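PDB 4ZPO: MCG133388, isoform CRA_f from Mus musculus, which probably acts as a calcium-dependent cell-adhesion protein that helps establish and maintain specific neuronal connections in the brain, here seen as its first three extracellular cadherin domains. Local coordinates for residues T244-T256 with N262-H274. Numbering follows the deposited sequence.
With CA (calcium ion), chain C.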
loop_
_atom_site.group_PDB
_atom_site.type_symbol
_atom_site.label_atom_id
_atom_site.label_comp_id
_atom_site.label_asym_id
_atom_site.label_seq_id
_atom_site.Cartn_x
_atom_site.Cartn_y
_atom_site.Cartn_z
ATOM N N THR A 244 16.297 -11.620 -19.595
ATOM C CA THR A 244 16.611 -11.554 -21.019
ATOM C C THR A 244 16.835 -10.114 -21.466
ATOM O O THR A 244 17.527 -9.863 -22.452
ATOM C CB THR A 244 15.492 -12.179 -21.874
ATOM O OG1 THR A 244 14.264 -11.473 -21.652
ATOM C CG2 THR A 244 15.302 -13.645 -21.513
ATOM N N ASN A 245 16.247 -9.173 -20.735
ATOM C CA ASN A 245 16.441 -7.757 -21.016
ATOM C C ASN A 245 17.871 -7.318 -20.717
ATOM O O ASN A 245 18.316 -6.267 -21.178
ATOM C CB ASN A 245 15.453 -6.910 -20.211
ATOM C CG ASN A 245 14.018 -7.098 -20.661
ATOM O OD1 ASN A 245 13.706 -8.020 -21.414
ATOM N ND2 ASN A 245 13.134 -6.221 -20.198
ATOM N N GLY A 246 18.587 -8.132 -19.945
ATOM C CA GLY A 246 19.956 -7.830 -19.569
ATOM C C GLY A 246 20.991 -8.623 -20.344
ATOM O O GLY A 246 22.153 -8.226 -20.421
ATOM N N GLN A 247 20.575 -9.750 -20.913
ATOM C CA GLN A 247 21.477 -10.571 -21.715
ATOM C C GLN A 247 21.624 -9.995 -23.118
ATOM O O GLN A 247 20.679 -9.427 -23.667
ATOM C CB GLN A 247 20.981 -12.017 -21.779
ATOM C CG GLN A 247 21.138 -12.776 -20.472
ATOM C CD GLN A 247 20.760 -14.237 -20.597
ATOM O OE1 GLN A 247 19.668 -14.571 -21.057
ATOM N NE2 GLN A 247 21.666 -15.118 -20.190
ATOM N N LEU A 248 22.809 -10.147 -23.699
ATOM C CA LEU A 248 23.105 -9.521 -24.981
ATOM C C LEU A 248 23.869 -10.429 -25.944
ATOM O O LEU A 248 24.472 -11.423 -25.537
ATOM C CB LEU A 248 23.888 -8.225 -24.755
ATOM C CG LEU A 248 24.803 -8.169 -23.527
ATOM C CD1 LEU A 248 26.013 -9.081 -23.681
ATOM C CD2 LEU A 248 25.239 -6.736 -23.250
ATOM N N ASP A 249 23.827 -10.072 -27.224
ATOM C CA ASP A 249 24.545 -10.801 -28.264
ATOM C C ASP A 249 25.483 -9.870 -29.025
ATOM O O ASP A 249 25.107 -8.751 -29.376
ATOM C CB ASP A 249 23.564 -11.460 -29.239
ATOM C CG ASP A 249 22.739 -12.553 -28.591
ATOM O OD1 ASP A 249 23.318 -13.370 -27.843
ATOM O OD2 ASP A 249 21.512 -12.592 -28.824
ATOM N N TYR A 250 26.702 -10.334 -29.277
ATOM C CA TYR A 250 27.676 -9.553 -30.032
ATOM C C TYR A 250 27.609 -9.881 -31.522
ATOM O O TYR A 250 27.348 -11.023 -31.901
ATOM C CB TYR A 250 29.091 -9.802 -29.508
ATOM C CG TYR A 250 29.314 -9.389 -28.071
ATOM C CD1 TYR A 250 29.617 -8.074 -27.745
ATOM C CD2 TYR A 250 29.237 -10.317 -27.041
ATOM C CE1 TYR A 250 29.828 -7.692 -26.432
ATOM C CE2 TYR A 250 29.445 -9.945 -25.725
ATOM C CZ TYR A 250 29.740 -8.632 -25.426
ATOM O OH TYR A 250 29.949 -8.257 -24.119
ATOM N N SER A 251 27.853 -8.874 -32.358
ATOM C CA SER A 251 27.886 -9.057 -33.807
ATOM C C SER A 251 28.529 -7.858 -34.499
ATOM O O SER A 251 28.592 -6.768 -33.932
ATOM C CB SER A 251 26.475 -9.276 -34.360
ATOM O OG SER A 251 25.718 -8.081 -34.310
ATOM N N PHE A 252 29.003 -8.066 -35.724
ATOM C CA PHE A 252 29.524 -6.971 -36.536
ATOM C C PHE A 252 28.399 -6.029 -36.943
ATOM O O PHE A 252 27.222 -6.368 -36.815
ATOM C CB PHE A 252 30.226 -7.498 -37.791
ATOM C CG PHE A 252 31.452 -8.317 -37.511
ATOM C CD1 PHE A 252 32.611 -7.718 -37.047
ATOM C CD2 PHE A 252 31.453 -9.683 -37.738
ATOM C CE1 PHE A 252 33.745 -8.471 -36.796
ATOM C CE2 PHE A 252 32.583 -10.442 -37.490
ATOM C CZ PHE A 252 33.730 -9.835 -37.018
ATOM N N GLY A 253 28.763 -4.850 -37.436
ATOM C CA GLY A 253 27.790 -3.948 -38.020
ATOM C C GLY A 253 27.181 -4.600 -39.246
ATOM O O GLY A 253 27.844 -5.383 -39.927
ATOM N N ASP A 254 25.921 -4.284 -39.524
ATOM C CA ASP A 254 25.196 -4.924 -40.619
ATOM C C ASP A 254 25.837 -4.678 -41.983
ATOM O O ASP A 254 25.647 -5.463 -42.913
ATOM C CB ASP A 254 23.741 -4.451 -40.639
ATOM C CG ASP A 254 22.899 -5.115 -39.567
ATOM O OD1 ASP A 254 23.129 -6.311 -39.287
ATOM O OD2 ASP A 254 22.010 -4.443 -39.004
ATOM N N HIS A 255 26.598 -3.595 -42.099
ATOM C CA HIS A 255 27.259 -3.272 -43.358
ATOM C C HIS A 255 28.776 -3.363 -43.239
ATOM O O HIS A 255 29.505 -2.629 -43.905
ATOM C CB HIS A 255 26.847 -1.879 -43.832
ATOM C CG HIS A 255 25.397 -1.769 -44.183
ATOM N ND1 HIS A 255 24.864 -2.332 -45.323
ATOM C CD2 HIS A 255 24.366 -1.167 -43.544
ATOM C CE1 HIS A 255 23.568 -2.080 -45.372
ATOM N NE2 HIS A 255 23.241 -1.374 -44.303
ATOM N N THR A 256 29.243 -4.268 -42.385
ATOM C CA THR A 256 30.670 -4.531 -42.254
ATOM C C THR A 256 31.204 -5.139 -43.548
ATOM O O THR A 256 30.564 -6.007 -44.142
ATOM C CB THR A 256 30.966 -5.478 -41.071
ATOM O OG1 THR A 256 30.508 -4.882 -39.852
ATOM C CG2 THR A 256 32.457 -5.763 -40.961
ATOM N N ASN A 262 36.067 -11.735 -43.320
ATOM C CA ASN A 262 36.935 -12.837 -43.724
ATOM C C ASN A 262 38.219 -12.881 -42.902
ATOM O O ASN A 262 38.822 -13.941 -42.733
ATOM C CB ASN A 262 37.273 -12.737 -45.213
ATOM C CG ASN A 262 36.172 -13.287 -46.100
ATOM O OD1 ASN A 262 35.528 -14.282 -45.765
ATOM N ND2 ASN A 262 35.953 -12.641 -47.239
ATOM N N LEU A 263 38.631 -11.724 -42.393
ATOM C CA LEU A 263 39.824 -11.632 -41.559
ATOM C C LEU A 263 39.515 -11.936 -40.098
ATOM O O LEU A 263 40.159 -12.783 -39.480
ATOM C CB LEU A 263 40.452 -10.241 -41.669
ATOM C CG LEU A 263 41.577 -10.062 -42.686
ATOM C CD1 LEU A 263 42.095 -8.635 -42.650
ATOM C CD2 LEU A 263 42.699 -11.044 -42.409
ATOM N N PHE A 264 38.528 -11.234 -39.552
ATOM C CA PHE A 264 38.205 -11.343 -38.137
ATOM C C PHE A 264 36.903 -12.104 -37.907
ATOM O O PHE A 264 36.028 -12.138 -38.772
ATOM C CB PHE A 264 38.114 -9.952 -37.507
ATOM C CG PHE A 264 39.319 -9.091 -37.761
ATOM C CD1 PHE A 264 40.421 -9.155 -36.924
ATOM C CD2 PHE A 264 39.349 -8.217 -38.835
ATOM C CE1 PHE A 264 41.531 -8.364 -37.157
ATOM C CE2 PHE A 264 40.456 -7.424 -39.071
ATOM C CZ PHE A 264 41.548 -7.498 -38.232
ATOM N N GLY A 265 36.786 -12.715 -36.733
ATOM C CA GLY A 265 35.587 -13.440 -36.360
ATOM C C GLY A 265 35.329 -13.349 -34.870
ATOM O O GLY A 265 36.149 -13.787 -34.062
ATOM N N LEU A 266 34.188 -12.776 -34.501
ATOM C CA LEU A 266 33.854 -12.598 -33.093
ATOM C C LEU A 266 32.914 -13.686 -32.590
ATOM O O LEU A 266 32.057 -14.173 -33.328
ATOM C CB LEU A 266 33.235 -11.215 -32.859
ATOM C CG LEU A 266 31.876 -10.888 -33.488
ATOM C CD1 LEU A 266 30.727 -11.190 -32.535
ATOM C CD2 LEU A 266 31.832 -9.436 -33.931
ATOM N N ASP A 267 33.086 -14.065 -31.328
ATOM C CA ASP A 267 32.169 -14.985 -30.668
ATOM C C ASP A 267 31.000 -14.181 -30.108
ATOM O O ASP A 267 31.186 -13.354 -29.217
ATOM C CB ASP A 267 32.884 -15.761 -29.557
ATOM C CG ASP A 267 32.069 -16.934 -29.031
ATOM O OD1 ASP A 267 30.824 -16.911 -29.137
ATOM O OD2 ASP A 267 32.680 -17.886 -28.499
ATOM N N PRO A 268 29.791 -14.420 -30.637
ATOM C CA PRO A 268 28.585 -13.684 -30.238
ATOM C C PRO A 268 28.289 -13.768 -28.741
ATOM O O PRO A 268 27.597 -12.900 -28.208
ATOM C CB PRO A 268 27.479 -14.367 -31.046
ATOM C CG PRO A 268 28.176 -14.958 -32.220
ATOM C CD PRO A 268 29.510 -15.397 -31.702
ATOM N N SER A 269 28.807 -14.796 -28.078
ATOM C CA SER A 269 28.572 -14.981 -26.650
ATOM C C SER A 269 29.644 -14.307 -25.796
ATOM O O SER A 269 29.337 -13.458 -24.957
ATOM C CB SER A 269 28.499 -16.471 -26.311
ATOM O OG SER A 269 27.372 -17.079 -26.919
ATOM N N SER A 270 30.900 -14.686 -26.012
ATOM C CA SER A 270 32.001 -14.193 -25.186
ATOM C C SER A 270 32.483 -12.812 -25.623
ATOM O O SER A 270 33.067 -12.072 -24.831
ATOM C CB SER A 270 33.170 -15.181 -25.211
ATOM O OG SER A 270 33.725 -15.288 -26.510
ATOM N N GLY A 271 32.241 -12.468 -26.883
ATOM C CA GLY A 271 32.672 -11.188 -27.416
ATOM C C GLY A 271 34.134 -11.200 -27.816
ATOM O O GLY A 271 34.726 -10.153 -28.081
ATOM N N ALA A 272 34.717 -12.394 -27.858
ATOM C CA ALA A 272 36.122 -12.551 -28.214
ATOM C C ALA A 272 36.330 -12.403 -29.717
ATOM O O ALA A 272 35.690 -13.091 -30.511
ATOM C CB ALA A 272 36.641 -13.898 -27.738
ATOM N N ILE A 273 37.229 -11.503 -30.101
ATOM C CA ILE A 273 37.541 -11.285 -31.508
ATOM C C ILE A 273 38.876 -11.921 -31.880
ATOM O O ILE A 273 39.913 -11.584 -31.312
ATOM C CB ILE A 273 37.581 -9.784 -31.853
ATOM C CG1 ILE A 273 36.200 -9.159 -31.645
ATOM C CG2 ILE A 273 38.047 -9.578 -33.286
ATOM C CD1 ILE A 273 36.106 -7.723 -32.100
ATOM N N HIS A 274 38.840 -12.841 -32.838
ATOM C CA HIS A 274 40.042 -13.540 -33.273
ATOM C C HIS A 274 40.431 -13.164 -34.697
ATOM O O HIS A 274 39.570 -12.933 -35.544
ATOM C CB HIS A 274 39.844 -15.056 -33.184
ATOM C CG HIS A 274 39.611 -15.556 -31.793
ATOM N ND1 HIS A 274 40.636 -15.987 -30.976
ATOM C CD2 HIS A 274 38.472 -15.703 -31.075
ATOM C CE1 HIS A 274 40.138 -16.372 -29.816
ATOM N NE2 HIS A 274 38.826 -16.211 -29.849
HETATM CA CA CA C . 18.541 -3.800 -21.738
#
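Leu-266 inserts its forked end between Tyr-250 and Phe-252, each methyl meeting a different partner. CD2 sits squarely over the centre of the Phe-252 ring, 3.4 Å from the centroid and 6° off the normal, a CH-pi contact. CD1 lies against the Tyr-250 backbone, 3.4 Å from O of Tyr-250, and also touches CB of that residue. CG of Leu-266 sits between its own backbone N and carbonyl carbon (chi1 66°), and chi1 and chi2 together point CD2 at the Phe-252 ring and CD1 at Tyr-250. At the rim of the Phe-252 ring, CZ lies 4.1 Å from CA of Gly-265.

The Tyr-250 ring is bordered differently: Gly-271, with its positive phi, brings CA over one face, displaced toward the rim, and O of Ser-269 approaches the edge in plane, 3.6 Å from CE2 of Tyr-250. The backbone joins in through a nearly straight hydrogen bond (174°) from Tyr-250 N to Pro-268 O, 2.9 Å long and directed at a carbonyl lone pair.

The turn carrying Pro-268 is shaped by an Asx turn, Ser-269 N donating to Asp-267 OD1, and by Gly-271 N bonding to Asp-267 O. Farther out, Tyr-250 OH bonds to Ala-237 N, and the side chain of Ile-289, on strand 286-295, also touches Phe-252. Without the ring, as with an alanine at Phe-252, CD2 of Leu-266 would probably lose its aromatic platform and a gap would open beside Ile-289.

Strands 248-252 and 264-266 run nearly antiparallel but belong to opposing sheets of the third cadherin domain's beta-sandwich. Apolar and CH-pi packing therefore joins the sheets here, with one directional backbone bond fixing the turn against the strand that follows Asn-245, whose carbonyl oxygen binds calcium.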